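Local structure of exosome complex component Rrp42 (Pyrococcus abyssi, 2PO1) at residues T200-L208 / A244-A253. The protein probably serves as a non-catalytic subunit of the archaeal RNA-degrading exosome and contributes to shaping the active site of its partner Rrp41. Residues are numbered along the deposited sequence; the frame is centred on the assembly and turned at random.
Sequences TFAKIGNIL and AFKLEEVMYA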
loop_
_atom_site.group_PDB
_atom_site.type_symbol
_atom_site.label_atom_id
_atom_site.label_comp_id
_atom_site.label_asym_id
_atom_site.label_seq_id
_atom_site.Cartn_x
_atom_site.Cartn_y
_atom_site.Cartn_z
ATOM N N THR C 200 27.548 -12.322 15.471
ATOM C CA THR C 200 27.770 -11.382 14.389
ATOM C C THR C 200 29.050 -10.619 14.609
ATOM O O THR C 200 29.347 -10.238 15.705
ATOM C CB THR C 200 26.577 -10.434 14.274
ATOM O OG1 THR C 200 25.473 -11.158 13.725
ATOM C CG2 THR C 200 26.903 -9.302 13.419
ATOM N N PHE C 201 29.850 -10.496 13.557
ATOM C CA PHE C 201 31.131 -9.776 13.600
ATOM C C PHE C 201 31.067 -8.581 12.673
ATOM O O PHE C 201 30.493 -8.679 11.586
ATOM C CB PHE C 201 32.294 -10.689 13.141
ATOM C CG PHE C 201 32.386 -11.970 13.923
ATOM C CD1 PHE C 201 31.467 -13.009 13.706
ATOM C CD2 PHE C 201 33.360 -12.126 14.898
ATOM C CE1 PHE C 201 31.523 -14.180 14.472
ATOM C CE2 PHE C 201 33.420 -13.306 15.658
ATOM C CZ PHE C 201 32.496 -14.317 15.449
ATOM N N ALA C 202 31.681 -7.470 13.081
ATOM C CA ALA C 202 31.915 -6.330 12.189
ATOM C C ALA C 202 33.342 -6.451 11.722
ATOM O O ALA C 202 34.218 -6.703 12.513
ATOM C CB ALA C 202 31.728 -5.042 12.940
ATOM N N LYS C 203 33.571 -6.328 10.423
ATOM C CA LYS C 203 34.919 -6.170 9.956
ATOM C C LYS C 203 35.188 -4.676 9.888
ATOM O O LYS C 203 34.471 -3.922 9.193
ATOM C CB LYS C 203 35.094 -6.817 8.595
ATOM C CG LYS C 203 36.425 -6.548 7.944
ATOM C CD LYS C 203 36.699 -7.596 6.885
ATOM C CE LYS C 203 38.054 -7.346 6.244
ATOM N NZ LYS C 203 38.302 -8.439 5.262
ATOM N N ILE C 204 36.193 -4.247 10.643
ATOM C CA ILE C 204 36.670 -2.852 10.646
ATOM C C ILE C 204 38.144 -2.860 10.276
ATOM O O ILE C 204 38.980 -3.343 11.038
ATOM C CB ILE C 204 36.454 -2.208 12.019
ATOM C CG1 ILE C 204 35.000 -2.423 12.460
ATOM C CG2 ILE C 204 36.883 -0.739 12.001
ATOM C CD1 ILE C 204 34.653 -1.894 13.873
ATOM N N GLY C 205 38.452 -2.356 9.085
ATOM C CA GLY C 205 39.764 -2.563 8.502
ATOM C C GLY C 205 40.030 -4.056 8.381
ATOM O O GLY C 205 39.240 -4.793 7.787
ATOM N N ASN C 206 41.130 -4.519 8.957
ATOM C CA ASN C 206 41.491 -5.924 8.843
ATOM C C ASN C 206 41.159 -6.705 10.093
ATOM O O ASN C 206 41.709 -7.766 10.344
ATOM C CB ASN C 206 42.956 -6.068 8.451
ATOM C CG ASN C 206 43.166 -5.816 6.973
ATOM O OD1 ASN C 206 42.218 -5.877 6.174
ATOM N ND2 ASN C 206 44.404 -5.517 6.596
ATOM N N ILE C 207 40.230 -6.177 10.857
ATOM C CA ILE C 207 39.939 -6.723 12.157
ATOM C C ILE C 207 38.446 -7.019 12.274
ATOM O O ILE C 207 37.601 -6.153 11.976
ATOM C CB ILE C 207 40.344 -5.704 13.238
ATOM C CG1 ILE C 207 41.853 -5.679 13.408
ATOM C CG2 ILE C 207 39.738 -6.086 14.541
ATOM C CD1 ILE C 207 42.350 -4.389 14.004
ATOM N N LEU C 208 38.113 -8.234 12.722
ATOM C CA LEU C 208 36.740 -8.561 13.091
ATOM C C LEU C 208 36.547 -8.477 14.572
ATOM O O LEU C 208 37.358 -8.946 15.356
ATOM C CB LEU C 208 36.295 -9.951 12.638
ATOM C CG LEU C 208 36.534 -10.519 11.238
ATOM C CD1 LEU C 208 35.491 -11.499 10.887
ATOM C CD2 LEU C 208 36.659 -9.498 10.126
ATOM N N ALA C 244 34.234 -6.836 2.324
ATOM C CA ALA C 244 34.621 -8.094 1.785
ATOM C C ALA C 244 35.314 -8.818 2.908
ATOM O O ALA C 244 35.968 -8.197 3.730
ATOM C CB ALA C 244 35.569 -7.910 0.661
ATOM N N PHE C 245 35.165 -10.132 2.937
ATOM C CA PHE C 245 35.845 -10.921 3.934
ATOM C C PHE C 245 36.772 -11.847 3.213
ATOM O O PHE C 245 36.507 -12.236 2.077
ATOM C CB PHE C 245 34.834 -11.704 4.738
ATOM C CG PHE C 245 34.023 -10.852 5.659
ATOM C CD1 PHE C 245 34.346 -10.779 7.001
ATOM C CD2 PHE C 245 32.949 -10.117 5.180
ATOM C CE1 PHE C 245 33.631 -10.027 7.870
ATOM C CE2 PHE C 245 32.200 -9.333 6.057
ATOM C CZ PHE C 245 32.553 -9.284 7.431
ATOM N N LYS C 246 37.862 -12.195 3.875
ATOM C CA LYS C 246 38.757 -13.209 3.406
ATOM C C LYS C 246 38.182 -14.534 3.867
ATOM O O LYS C 246 37.462 -14.586 4.874
ATOM C CB LYS C 246 40.151 -13.015 4.018
ATOM C CG LYS C 246 40.856 -11.736 3.607
ATOM C CD LYS C 246 40.972 -11.685 2.102
ATOM C CE LYS C 246 41.906 -10.583 1.665
ATOM N NZ LYS C 246 41.851 -10.539 0.204
ATOM N N LEU C 247 38.483 -15.587 3.126
ATOM C CA LEU C 247 38.044 -16.939 3.479
ATOM C C LEU C 247 38.505 -17.310 4.923
ATOM O O LEU C 247 37.770 -17.942 5.691
ATOM C CB LEU C 247 38.629 -17.951 2.472
ATOM C CG LEU C 247 38.232 -19.443 2.451
ATOM C CD1 LEU C 247 39.272 -20.302 3.030
ATOM C CD2 LEU C 247 36.877 -19.710 3.096
ATOM N N GLU C 248 39.713 -16.897 5.279
ATOM C CA GLU C 248 40.249 -17.167 6.605
ATOM C C GLU C 248 39.537 -16.345 7.650
ATOM O O GLU C 248 39.521 -16.735 8.788
ATOM C CB GLU C 248 41.736 -16.890 6.651
ATOM C CG GLU C 248 42.138 -15.904 5.594
ATOM C CD GLU C 248 42.347 -16.571 4.236
ATOM O OE1 GLU C 248 42.987 -17.680 4.175
ATOM O OE2 GLU C 248 41.874 -15.974 3.238
ATOM N N GLU C 249 38.945 -15.214 7.275
ATOM C CA GLU C 249 38.122 -14.430 8.233
ATOM C C GLU C 249 36.813 -15.098 8.511
ATOM O O GLU C 249 36.364 -15.152 9.645
ATOM C CB GLU C 249 37.895 -12.996 7.741
ATOM C CG GLU C 249 39.211 -12.134 7.754
ATOM C CD GLU C 249 39.074 -10.818 6.993
ATOM O OE1 GLU C 249 38.156 -10.695 6.151
ATOM O OE2 GLU C 249 39.893 -9.895 7.221
ATOM N N VAL C 250 36.182 -15.604 7.465
ATOM C CA VAL C 250 34.991 -16.454 7.615
ATOM C C VAL C 250 35.207 -17.671 8.511
ATOM O O VAL C 250 34.459 -17.905 9.462
ATOM C CB VAL C 250 34.505 -16.896 6.238
ATOM C CG1 VAL C 250 33.373 -17.955 6.338
ATOM C CG2 VAL C 250 34.091 -15.664 5.480
ATOM N N MET C 251 36.229 -18.450 8.184
ATOM C CA MET C 251 36.610 -19.587 8.995
ATOM C C MET C 251 36.769 -19.191 10.477
ATOM O O MET C 251 36.219 -19.820 11.359
ATOM C CB MET C 251 37.920 -20.155 8.466
ATOM C CG MET C 251 37.845 -20.684 7.036
ATOM S SD MET C 251 39.443 -21.227 6.287
ATOM C CE MET C 251 40.166 -22.298 7.543
ATOM N N TYR C 252 37.518 -18.127 10.729
ATOM C CA TYR C 252 37.627 -17.538 12.057
ATOM C C TYR C 252 36.263 -17.202 12.642
ATOM O O TYR C 252 35.992 -17.488 13.806
ATOM C CB TYR C 252 38.482 -16.238 11.989
ATOM C CG TYR C 252 38.351 -15.409 13.245
ATOM C CD1 TYR C 252 37.429 -14.362 13.305
ATOM C CD2 TYR C 252 39.090 -15.723 14.400
ATOM C CE1 TYR C 252 37.264 -13.646 14.417
ATOM C CE2 TYR C 252 38.951 -14.977 15.536
ATOM C CZ TYR C 252 38.009 -13.949 15.540
ATOM O OH TYR C 252 37.792 -13.172 16.639
ATOM N N ALA C 253 35.404 -16.556 11.841
ATOM C CA ALA C 253 34.113 -16.140 12.313
ATOM C C ALA C 253 33.306 -17.399 12.715
ATOM O O ALA C 253 32.624 -17.418 13.749
ATOM C CB ALA C 253 33.370 -15.387 11.184
HETATM O O HOH W 1 41.475 -10.155 9.402
HETATM O O HOH W 2 41.413 -8.489 5.356
#
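K203 swings CG to the side opposite its backbone N (chi1 172°) and runs extended to NZ, while E249 turns CG anti to its carbonyl carbon (chi1 -69°), and the two chains meet at about a right angle. They join a beta hairpin, closed by a type II' turn from I204 to I207, to the first turns of helix 247-275, which packs on the four-stranded antiparallel sheet of the second RNase PH domain. K203 NZ makes a salt bridge to E249 OE1; the modelled 2.4 Å is shorter than such a bond should be, so its exact length is doubtful. NZ also donates to the carbonyl of A244 (NZ to O 2.8 Å), coming in 22° out of the carbonyl plane. E249 OE1 also takes the amide of K246, the N-cap residue, from above the carboxylate plane (N to OE1 2.7 Å), so OE1 links K203 to the start of the helix. Lower on the same chain, K203 CD lies over one face of the F245 ring, 4.2 Å from its centroid. Cutting K203 back to an alanine would probably leave the E249 carboxylate without its cationic mate, rob the A244 carbonyl of a donor and strip the F245 face of the cover CD gives it. L208 fills in beside F245, its CD2 3.8 Å from the ring's CE1, and its CB lies 4.2 Å from CE1 of Y252, whose hydroxyl bonds to E34. Farther along the hairpin, F201 offers a face to A253, with CA 4.2 Å from the ring centroid, and meets Y252 obliquely. On the turn side, two waters fasten the other carboxylate oxygen, OE2: one donates to N206 O and E249 OE2, the other spans N206 OD1 and E249 OE2, with its oxygen 2.8 Å from OE2.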